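Local coordinates for protein cytochrome P450 monooxygenase (Rhodococcus sp. ECU0066, PDB 6KBH) that probably catalyses oxygen insertion as a monooxygenase, passing electrons from FMN through a [2Fe-2S] cluster to heme within one self-sufficient polypeptide, at residues M477-L482 and L490-R495; E483-D488 and Q535-H540; R612-M617 and V633-E638. All blocks are in the same frame, centred on the assembly; numbering follows the deposited sequence.

Contacts 1 and 2 share the six-stranded antiparallel sheet of the flavin-binding domain and touch, their centres about 11 Å apart. Contact 1 joins strands 475-486 and 489-496; contact 2 runs from the end of strand 475-486 and the hairpin turn to segment 535-540, which reaches FMN. Their segments alternate along the chain, 483-488 falling between those of contact 1; in the sheet, strand 489-496 lies between 475-486 and 533-536. Contact 3 follows later, at one edge of a five-stranded parallel sheet, its centre about 15 Å from that of contact 2 and 26 Å from that of contact 1. Asp487 and Thr615 are hydrogen-bonded, tying the hairpin turn of the flavin domain to the neighbouring parallel-sheet domain.

Contact 1 (M477-L482 and L490-R495); sequences MAVSGL and LLITLR
Ala478 and Arg495 form a hydrogen-bonded antiparallel pair, N-H to C=O in both directions, in the beta hairpin of strands 475-486 and 489-496. Next comes the non-hydrogen-bonded pair Val479 and Leu494. The pairing then slips: Ser480 and Gly481 both stand opposite Thr493, a beta bulge, before Leu482 falls in beside Ile492. At the bulge Ser480 N donates to Thr493 O (2.9 Å), while Gly481 O takes two bonds from Thr493, a straight one from its N (3.0 Å, in the carbonyl plane) and one from its OG1 (2.8 Å), which comes in from the flank of the carbonyl. The hydroxyl gets there because OG1 sits between the backbone N and the carbonyl carbon (chi1 40°). With a valine here, lacking the hydroxyl, Gly481 O would probably keep just the backbone N-H of this residue, and the bulge would be less firmly fixed. On the other face, Val479 CG2 meets Ile492 CG2 (3.9 Å), and Leu482 CD1 lies alongside Ile492 CG1 (3.9 Å), both side chains pointing the same way. Leu494 CD2 packs against Val479 CB (4.0 Å). Ile492 also rests on Ile551 of helix 547-554, which carries the FMN-binding residue Ser548, and the far edge of strand 475-486 pairs with strand 560-567. Arg495 CG lies 3.5 Å from Ser480 CB, and the bend at chi2 (-73°) turns the rest of the chain so that Ser480 OG lies 3.9 Å above the guanidinium plane, displaced toward its rim.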
loop_
_atom_site.group_PDB
_atom_site.type_symbol
_atom_site.label_atom_id
_atom_site.label_comp_id
_atom_site.label_asym_id
_atom_site.label_seq_id
_atom_site.Cartn_x
_atom_site.Cartn_y
_atom_site.Cartn_z
ATOM N N MET A 477 -13.575 10.904 11.299
ATOM C CA MET A 477 -14.542 11.442 12.238
ATOM C C MET A 477 -14.493 12.966 12.252
ATOM O O MET A 477 -13.592 13.596 11.694
ATOM C CB MET A 477 -14.311 10.891 13.646
ATOM C CG MET A 477 -14.493 9.391 13.793
ATOM S SD MET A 477 -13.532 8.749 15.156
ATOM C CE MET A 477 -14.803 8.227 16.234
ATOM N N ALA A 478 -15.486 13.554 12.909
ATOM C CA ALA A 478 -15.612 14.995 13.028
ATOM C C ALA A 478 -15.456 15.394 14.485
ATOM O O ALA A 478 -15.856 14.659 15.395
ATOM C CB ALA A 478 -16.966 15.483 12.489
ATOM N N VAL A 479 -14.859 16.561 14.697
ATOM C CA VAL A 479 -14.663 17.098 16.038
ATOM C C VAL A 479 -15.897 17.916 16.406
ATOM O O VAL A 479 -16.154 18.971 15.816
ATOM C CB VAL A 479 -13.379 17.936 16.128
ATOM C CG1 VAL A 479 -13.279 18.938 14.978
ATOM C CG2 VAL A 479 -13.304 18.638 17.471
ATOM N N SER A 480 -16.663 17.427 17.380
ATOM C CA SER A 480 -17.874 18.111 17.814
ATOM C C SER A 480 -17.642 19.080 18.966
ATOM O O SER A 480 -18.506 19.922 19.226
ATOM C CB SER A 480 -18.930 17.089 18.227
ATOM O OG SER A 480 -18.446 16.252 19.267
ATOM N N GLY A 481 -16.511 18.978 19.661
ATOM C CA GLY A 481 -16.251 19.880 20.763
ATOM C C GLY A 481 -14.833 19.866 21.297
ATOM O O GLY A 481 -14.198 18.809 21.379
ATOM N N LEU A 482 -14.334 21.047 21.664
ATOM C CA LEU A 482 -13.033 21.218 22.298
ATOM C C LEU A 482 -13.249 21.817 23.678
ATOM O O LEU A 482 -13.836 22.894 23.798
ATOM C CB LEU A 482 -12.120 22.133 21.478
ATOM C CG LEU A 482 -11.709 21.705 20.074
ATOM C CD1 LEU A 482 -11.527 20.204 20.052
ATOM C CD2 LEU A 482 -12.711 22.165 19.035
ATOM N N LEU A 490 -6.339 19.861 25.973
ATOM C CA LEU A 490 -7.676 19.851 25.386
ATOM C C LEU A 490 -8.355 18.520 25.656
ATOM O O LEU A 490 -7.707 17.481 25.754
ATOM C CB LEU A 490 -7.688 20.048 23.862
ATOM C CG LEU A 490 -7.183 21.266 23.103
ATOM C CD1 LEU A 490 -7.865 22.557 23.547
ATOM C CD2 LEU A 490 -5.715 21.320 23.260
ATOM N N LEU A 491 -9.674 18.559 25.732
ATOM C CA LEU A 491 -10.500 17.365 25.633
ATOM C C LEU A 491 -11.246 17.431 24.306
ATOM O O LEU A 491 -12.096 18.309 24.105
ATOM C CB LEU A 491 -11.467 17.253 26.808
ATOM C CG LEU A 491 -12.249 15.934 26.830
ATOM C CD1 LEU A 491 -11.313 14.743 27.001
ATOM C CD2 LEU A 491 -13.321 15.937 27.907
ATOM N N ILE A 492 -10.934 16.509 23.402
ATOM C CA ILE A 492 -11.534 16.483 22.073
ATOM C C ILE A 492 -12.650 15.450 22.055
ATOM O O ILE A 492 -12.468 14.315 22.515
ATOM C CB ILE A 492 -10.487 16.175 20.990
ATOM C CG1 ILE A 492 -9.336 17.174 21.055
ATOM C CG2 ILE A 492 -11.124 16.218 19.618
ATOM C CD1 ILE A 492 -8.234 16.869 20.076
ATOM N N THR A 493 -13.806 15.845 21.532
ATOM C CA THR A 493 -14.932 14.947 21.320
ATOM C C THR A 493 -15.025 14.648 19.829
ATOM O O THR A 493 -15.251 15.556 19.023
ATOM C CB THR A 493 -16.233 15.566 21.827
ATOM O OG1 THR A 493 -16.252 16.957 21.499
ATOM C CG2 THR A 493 -16.340 15.424 23.328
ATOM N N LEU A 494 -14.840 13.381 19.464
ATOM C CA LEU A 494 -14.761 12.976 18.065
ATOM C C LEU A 494 -15.999 12.172 17.690
ATOM O O LEU A 494 -16.289 11.140 18.308
ATOM C CB LEU A 494 -13.483 12.180 17.808
ATOM C CG LEU A 494 -12.251 13.089 17.756
ATOM C CD1 LEU A 494 -10.972 12.281 17.624
ATOM C CD2 LEU A 494 -12.379 14.104 16.623
ATOM N N ARG A 495 -16.708 12.646 16.665
ATOM C CA ARG A 495 -17.978 12.101 16.199
ATOM C C ARG A 495 -17.788 11.358 14.883
ATOM O O ARG A 495 -17.114 11.861 13.979
ATOM C CB ARG A 495 -18.993 13.229 15.971
ATOM C CG ARG A 495 -19.592 13.808 17.219
ATOM C CD ARG A 495 -20.564 12.834 17.823
ATOM N NE ARG A 495 -20.775 13.134 19.228
ATOM C CZ ARG A 495 -21.724 13.922 19.727
ATOM N NH1 ARG A 495 -22.614 14.506 18.936
ATOM N NH2 ARG A 495 -21.770 14.109 21.040
#

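Contact 2 (E483-D488 and Q535-H540); sequences ESIADD and QVAVLH. With FMN (flavin mononucleotide), chain B.
Asp488 O and His540 N are joined by the single backbone hydrogen bond of this contact, between the turn of a beta hairpin and the chain leaving strand 533-536, which beyond that outermost strand of the antiparallel sheet lines the FMN pocket, in the FAD-binding FR-type domain. The bond is nearly straight (2.6 Å, 171° at the hydrogen), its donor tilted 17° from the carbonyl plane. It keeps the antiparallel register of the backbone bonds between Leu490 and Val538 and between Ile492 and Val536, so the pairing of these two chains carries on into the turn. Asp488 itself has a left-handed backbone, in the sharp reversal between strands 475-486 and 489-496. The same carbonyl oxygen also receives a CA-H...O contact from Leu539 CA (3.2 Å).

Nonpolar contact gathers round this bond. Asp488 CB lies against His540 CB (3.7 Å), and Leu539, its CG roughly anti to the backbone N (chi1 154°), turns CD1 to within 4.0 Å of Asp488 CB. Further along, Ile485 reaches Ala537 CB with the end of its chain, CD1, at 4.2 Å; both side chains also lean on Leu491 of the intervening strand. The imidazole of His540 meets that of His552 and touches Ser548, whose backbone N binds FMN.

Cofactor contacts form a third group. Residues Ala537 to Leu539 run past the dimethylbenzene end of the isoalloxazine, while Ser544, Gly547, Ser548 and others hydrogen-bond to FMN. The methyl C8M of FMN packs on Val538 CA (3.8 Å) and on Leu539 CB (3.9 Å).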
loop_
_atom_site.group_PDB
_atom_site.type_symbol
_atom_site.label_atom_id
_atom_site.label_comp_id
_atom_site.label_asym_id
_atom_site.label_seq_id
_atom_site.Cartn_x
_atom_site.Cartn_y
_atom_site.Cartn_z
ATOM N N GLU A 483 -12.763 21.132 24.712
ATOM C CA GLU A 483 -12.914 21.595 26.086
ATOM C C GLU A 483 -11.555 21.631 26.768
ATOM O O GLU A 483 -10.777 20.677 26.665
ATOM C CB GLU A 483 -13.874 20.697 26.872
ATOM C CG GLU A 483 -13.954 21.037 28.355
ATOM C CD GLU A 483 -14.999 20.222 29.091
ATOM O OE1 GLU A 483 -15.763 19.489 28.426
ATOM O OE2 GLU A 483 -15.059 20.314 30.335
ATOM N N SER A 484 -11.275 22.732 27.462
ATOM C CA SER A 484 -10.055 22.874 28.251
ATOM C C SER A 484 -10.330 22.355 29.658
ATOM O O SER A 484 -11.143 22.927 30.392
ATOM C CB SER A 484 -9.599 24.331 28.275
ATOM O OG SER A 484 -8.679 24.565 29.326
ATOM N N ILE A 485 -9.660 21.264 30.032
ATOM C CA ILE A 485 -9.833 20.639 31.340
ATOM C C ILE A 485 -8.583 20.733 32.192
ATOM O O ILE A 485 -8.573 20.221 33.321
ATOM C CB ILE A 485 -10.280 19.172 31.204
ATOM C CG1 ILE A 485 -9.458 18.459 30.130
ATOM C CG2 ILE A 485 -11.768 19.094 30.878
ATOM C CD1 ILE A 485 -9.622 16.962 30.135
ATOM N N ALA A 486 -7.528 21.362 31.683
ATOM C CA ALA A 486 -6.295 21.647 32.408
ATOM C C ALA A 486 -5.503 22.618 31.545
ATOM O O ALA A 486 -5.845 22.859 30.385
ATOM C CB ALA A 486 -5.487 20.379 32.701
ATOM N N ASP A 487 -4.449 23.184 32.121
ATOM C CA ASP A 487 -3.601 24.078 31.343
ATOM C C ASP A 487 -2.831 23.272 30.305
ATOM O O ASP A 487 -2.211 22.255 30.630
ATOM C CB ASP A 487 -2.645 24.850 32.252
ATOM C CG ASP A 487 -3.301 25.286 33.553
ATOM O OD1 ASP A 487 -4.172 26.179 33.505
ATOM O OD2 ASP A 487 -2.940 24.745 34.620
ATOM N N ASP A 488 -2.900 23.719 29.048
ATOM C CA ASP A 488 -2.230 23.075 27.920
ATOM C C ASP A 488 -2.789 21.681 27.630
ATOM O O ASP A 488 -2.092 20.834 27.071
ATOM C CB ASP A 488 -0.712 23.006 28.141
ATOM C CG ASP A 488 -0.082 24.380 28.270
ATOM O OD1 ASP A 488 -0.479 25.286 27.509
ATOM O OD2 ASP A 488 0.803 24.556 29.135
ATOM N N GLN A 535 -13.314 10.069 22.991
ATOM C CA GLN A 535 -12.806 11.258 23.665
ATOM C C GLN A 535 -11.330 11.074 23.972
ATOM O O GLN A 535 -10.931 10.051 24.539
ATOM C CB GLN A 535 -13.579 11.556 24.955
ATOM C CG GLN A 535 -14.628 12.647 24.808
ATOM C CD GLN A 535 -15.380 12.908 26.097
ATOM O OE1 GLN A 535 -15.355 12.096 27.020
ATOM N NE2 GLN A 535 -16.061 14.046 26.165
ATOM N N VAL A 536 -10.528 12.064 23.596
ATOM C CA VAL A 536 -9.103 12.086 23.889
ATOM C C VAL A 536 -8.768 13.427 24.526
ATOM O O VAL A 536 -9.447 14.432 24.296
ATOM C CB VAL A 536 -8.244 11.851 22.629
ATOM C CG1 VAL A 536 -8.411 10.427 22.135
ATOM C CG2 VAL A 536 -8.620 12.842 21.541
ATOM N N ALA A 537 -7.709 13.438 25.332
ATOM C CA ALA A 537 -7.305 14.632 26.073
ATOM C C ALA A 537 -5.844 14.950 25.762
ATOM O O ALA A 537 -4.954 14.547 26.507
ATOM C CB ALA A 537 -7.534 14.445 27.569
ATOM N N VAL A 538 -5.598 15.706 24.697
ATOM C CA VAL A 538 -4.231 15.937 24.235
ATOM C C VAL A 538 -3.572 17.042 25.053
ATOM O O VAL A 538 -4.190 18.066 25.365
ATOM C CB VAL A 538 -4.224 16.273 22.734
ATOM C CG1 VAL A 538 -5.060 17.506 22.471
ATOM C CG2 VAL A 538 -2.797 16.463 22.233
ATOM N N LEU A 539 -2.305 16.831 25.406
ATOM C CA LEU A 539 -1.493 17.824 26.097
ATOM C C LEU A 539 -0.605 18.561 25.101
ATOM O O LEU A 539 -0.052 17.956 24.178
ATOM C CB LEU A 539 -0.631 17.164 27.181
ATOM C CG LEU A 539 0.681 17.845 27.598
ATOM C CD1 LEU A 539 0.422 19.170 28.303
ATOM C CD2 LEU A 539 1.530 16.933 28.473
ATOM N N HIS A 540 -0.479 19.876 25.290
ATOM C CA HIS A 540 0.477 20.682 24.531
ATOM C C HIS A 540 1.863 20.368 25.057
ATOM O O HIS A 540 2.287 20.908 26.081
ATOM C CB HIS A 540 0.184 22.172 24.670
ATOM C CG HIS A 540 0.614 22.994 23.493
ATOM N ND1 HIS A 540 1.855 22.869 22.908
ATOM C CD2 HIS A 540 -0.026 23.972 22.810
ATOM C CE1 HIS A 540 1.956 23.725 21.906
ATOM N NE2 HIS A 540 0.827 24.405 21.824
HETATM N N1 FMN B . 1.726 7.781 22.748
HETATM C C2 FMN B . 1.689 6.458 22.530
HETATM O O2 FMN B . 2.659 5.909 21.913
HETATM N N3 FMN B . 0.668 5.693 22.937
HETATM C C4 FMN B . -0.361 6.270 23.590
HETATM O O4 FMN B . -1.406 5.519 24.014
HETATM C C4A FMN B . -0.348 7.643 23.833
HETATM N N5 FMN B . -1.379 8.204 24.484
HETATM C C5A FMN B . -1.357 9.524 24.706
HETATM C C6 FMN B . -2.433 10.072 25.380
HETATM C C7 FMN B . -2.462 11.422 25.638
HETATM C C7M FMN B . -3.726 11.900 26.393
HETATM C C8 FMN B . -1.410 12.252 25.230
HETATM C C8M FMN B . -1.402 13.746 25.486
HETATM C C9 FMN B . -0.322 11.696 24.566
HETATM C C9A FMN B . -0.292 10.327 24.285
HETATM N N10 FMN B . 0.748 9.757 23.635
HETATM C C10 FMN B . 0.725 8.416 23.400
HETATM C "C1'" FMN B . 1.903 10.563 23.130
HETATM C "C2'" FMN B . 1.637 11.150 21.766
HETATM O "O2'" FMN B . 1.563 10.218 20.767
HETATM C "C3'" FMN B . 2.690 12.164 21.397
HETATM O "O3'" FMN B . 4.000 11.662 21.439
HETATM C "C4'" FMN B . 2.573 13.429 22.275
HETATM O "O4'" FMN B . 1.334 13.986 22.499
HETATM C "C5'" FMN B . 3.356 14.625 21.655
HETATM O "O5'" FMN B . 3.260 14.812 20.220
HETATM P P FMN B . 4.312 15.743 19.519
HETATM O O1P FMN B . 4.433 15.374 18.062
HETATM O O2P FMN B . 3.896 17.177 19.597
HETATM O O3P FMN B . 5.620 15.558 20.223
#

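Contact 3 (R612-M617 and V633-E638); sequences RSRTSM and VYPGDE
Arg614 and Glu638 form a salt bridge at the surface, NH2 to OE1 at 2.5 Å, their side chains crossing at about a right angle and the guanidinium and carboxylate planes 19° apart. Arg614 leaves the backbone extended (chi1 -168°) and bends at chi3, which lays the ring of Pro635 over one guanidinium face, its CG 3.7 Å from Arg614 NE. Backbone bonding between the segments is slight: Asp637 N gives a weak, bent bond to Arg612 O. The segments lie at the C-terminal ends of neighbouring parallel strands, 605-611 and 631-635, joined by a beta-alpha-beta crossover through helix 620-625, in a domain whose family belongs to the ferredoxin-NAD clan. Ser613 O accepts from Ser616 OG (3.2 Å), which approaches from above the carbonyl plane, and weakly from Ser616 N. The hydroxyl of Ser613 has two acceptors in reach, Thr615 OG1 at 2.9 Å and, more weakly, Asp637 OD2 at 3.5 Å. Asp637 OD1 takes a weak bond from Glu638 N. Thr615 OG1 is hydrogen-bonded to Asp487 OD2, at the hairpin turn of the flavin domain. Among the apolar contacts, Met617, bent at chi3, brings CE to Val633 CG2 (3.6 Å) and to Pro635 CG (4.2 Å).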
loop_
_atom_site.group_PDB
_atom_site.type_symbol
_atom_site.label_atom_id
_atom_site.label_comp_id
_atom_site.label_asym_id
_atom_site.label_seq_id
_atom_site.Cartn_x
_atom_site.Cartn_y
_atom_site.Cartn_z
ATOM N N ARG A 612 2.795 18.032 37.903
ATOM C CA ARG A 612 3.549 19.231 38.255
ATOM C C ARG A 612 2.685 20.234 39.014
ATOM O O ARG A 612 3.175 20.926 39.914
ATOM C CB ARG A 612 4.152 19.867 36.999
ATOM C CG ARG A 612 3.150 20.534 36.065
ATOM C CD ARG A 612 3.696 20.659 34.649
ATOM N NE ARG A 612 4.731 21.685 34.533
ATOM C CZ ARG A 612 4.488 22.968 34.285
ATOM N NH1 ARG A 612 3.242 23.393 34.129
ATOM N NH2 ARG A 612 5.494 23.827 34.194
ATOM N N SER A 613 1.397 20.313 38.684
ATOM C CA SER A 613 0.522 21.314 39.279
ATOM C C SER A 613 -0.902 20.780 39.324
ATOM O O SER A 613 -1.331 20.043 38.431
ATOM C CB SER A 613 0.572 22.629 38.493
ATOM O OG SER A 613 -0.419 23.535 38.946
ATOM N N ARG A 614 -1.635 21.163 40.373
ATOM C CA ARG A 614 -3.034 20.759 40.467
ATOM C C ARG A 614 -3.883 21.452 39.405
ATOM O O ARG A 614 -4.892 20.896 38.957
ATOM C CB ARG A 614 -3.586 21.047 41.865
ATOM C CG ARG A 614 -4.929 20.382 42.106
ATOM C CD ARG A 614 -5.603 20.754 43.421
ATOM N NE ARG A 614 -4.962 20.202 44.612
ATOM C CZ ARG A 614 -4.348 20.928 45.539
ATOM N NH1 ARG A 614 -4.264 22.246 45.409
ATOM N NH2 ARG A 614 -3.803 20.337 46.595
ATOM N N THR A 615 -3.485 22.658 38.993
ATOM C CA THR A 615 -4.184 23.355 37.920
ATOM C C THR A 615 -4.032 22.614 36.596
ATOM O O THR A 615 -4.957 22.599 35.775
ATOM C CB THR A 615 -3.660 24.784 37.791
ATOM O OG1 THR A 615 -2.368 24.772 37.165
ATOM C CG2 THR A 615 -3.539 25.436 39.159
ATOM N N SER A 616 -2.867 22.005 36.371
ATOM C CA SER A 616 -2.551 21.315 35.129
ATOM C C SER A 616 -2.757 19.808 35.229
ATOM O O SER A 616 -2.205 19.057 34.418
ATOM C CB SER A 616 -1.114 21.622 34.710
ATOM O OG SER A 616 -0.188 21.069 35.632
ATOM N N MET A 617 -3.524 19.349 36.211
ATOM C CA MET A 617 -3.820 17.931 36.384
ATOM C C MET A 617 -5.273 17.705 35.990
ATOM O O MET A 617 -6.191 18.097 36.720
ATOM C CB MET A 617 -3.546 17.479 37.816
ATOM C CG MET A 617 -2.202 16.789 37.983
ATOM S SD MET A 617 -1.528 16.917 39.651
ATOM C CE MET A 617 -2.837 16.180 40.622
ATOM N N VAL A 633 -4.242 12.352 45.527
ATOM C CA VAL A 633 -3.623 13.359 44.689
ATOM C C VAL A 633 -2.305 13.776 45.321
ATOM O O VAL A 633 -2.148 13.741 46.543
ATOM C CB VAL A 633 -4.627 14.514 44.598
ATOM C CG1 VAL A 633 -5.070 14.811 46.007
ATOM C CG2 VAL A 633 -4.024 15.716 43.954
ATOM N N TYR A 634 -1.315 14.113 44.493
ATOM C CA TYR A 634 -0.004 14.566 44.982
ATOM C C TYR A 634 0.557 15.609 44.037
ATOM O O TYR A 634 1.503 15.340 43.278
ATOM C CB TYR A 634 0.971 13.386 45.148
ATOM C CG TYR A 634 0.338 12.188 45.777
ATOM C CD1 TYR A 634 -0.414 11.309 45.018
ATOM C CD2 TYR A 634 0.419 11.976 47.147
ATOM C CE1 TYR A 634 -1.036 10.245 45.589
ATOM C CE2 TYR A 634 -0.210 10.912 47.729
ATOM C CZ TYR A 634 -0.935 10.049 46.928
ATOM O OH TYR A 634 -1.539 8.955 47.467
ATOM N N PRO A 635 -0.010 16.818 44.052
ATOM C CA PRO A 635 0.457 17.854 43.128
ATOM C C PRO A 635 1.833 18.339 43.562
ATOM O O PRO A 635 2.112 18.452 44.757
ATOM C CB PRO A 635 -0.609 18.960 43.262
ATOM C CG PRO A 635 -1.756 18.364 44.066
ATOM C CD PRO A 635 -1.067 17.333 44.954
ATOM N N GLY A 636 2.719 18.554 42.588
ATOM C CA GLY A 636 4.081 18.929 42.924
ATOM C C GLY A 636 4.197 20.353 43.438
ATOM O O GLY A 636 4.951 20.623 44.379
ATOM N N ASP A 637 3.455 21.283 42.825
ATOM C CA ASP A 637 3.606 22.701 43.143
ATOM C C ASP A 637 3.374 22.978 44.623
ATOM O O ASP A 637 4.087 23.781 45.232
ATOM C CB ASP A 637 2.651 23.538 42.289
ATOM C CG ASP A 637 1.196 23.169 42.512
ATOM O OD1 ASP A 637 0.924 22.015 42.904
ATOM O OD2 ASP A 637 0.326 24.037 42.296
ATOM N N GLU A 638 2.384 22.327 45.228
ATOM C CA GLU A 638 2.143 22.561 46.648
ATOM C C GLU A 638 3.272 21.998 47.491
ATOM O O GLU A 638 3.604 22.547 48.549
ATOM C CB GLU A 638 0.816 21.938 47.043
ATOM C CG GLU A 638 -0.317 22.458 46.213
ATOM C CD GLU A 638 -1.181 21.346 45.708
ATOM O OE1 GLU A 638 -1.307 20.333 46.426
ATOM O OE2 GLU A 638 -1.696 21.469 44.580
#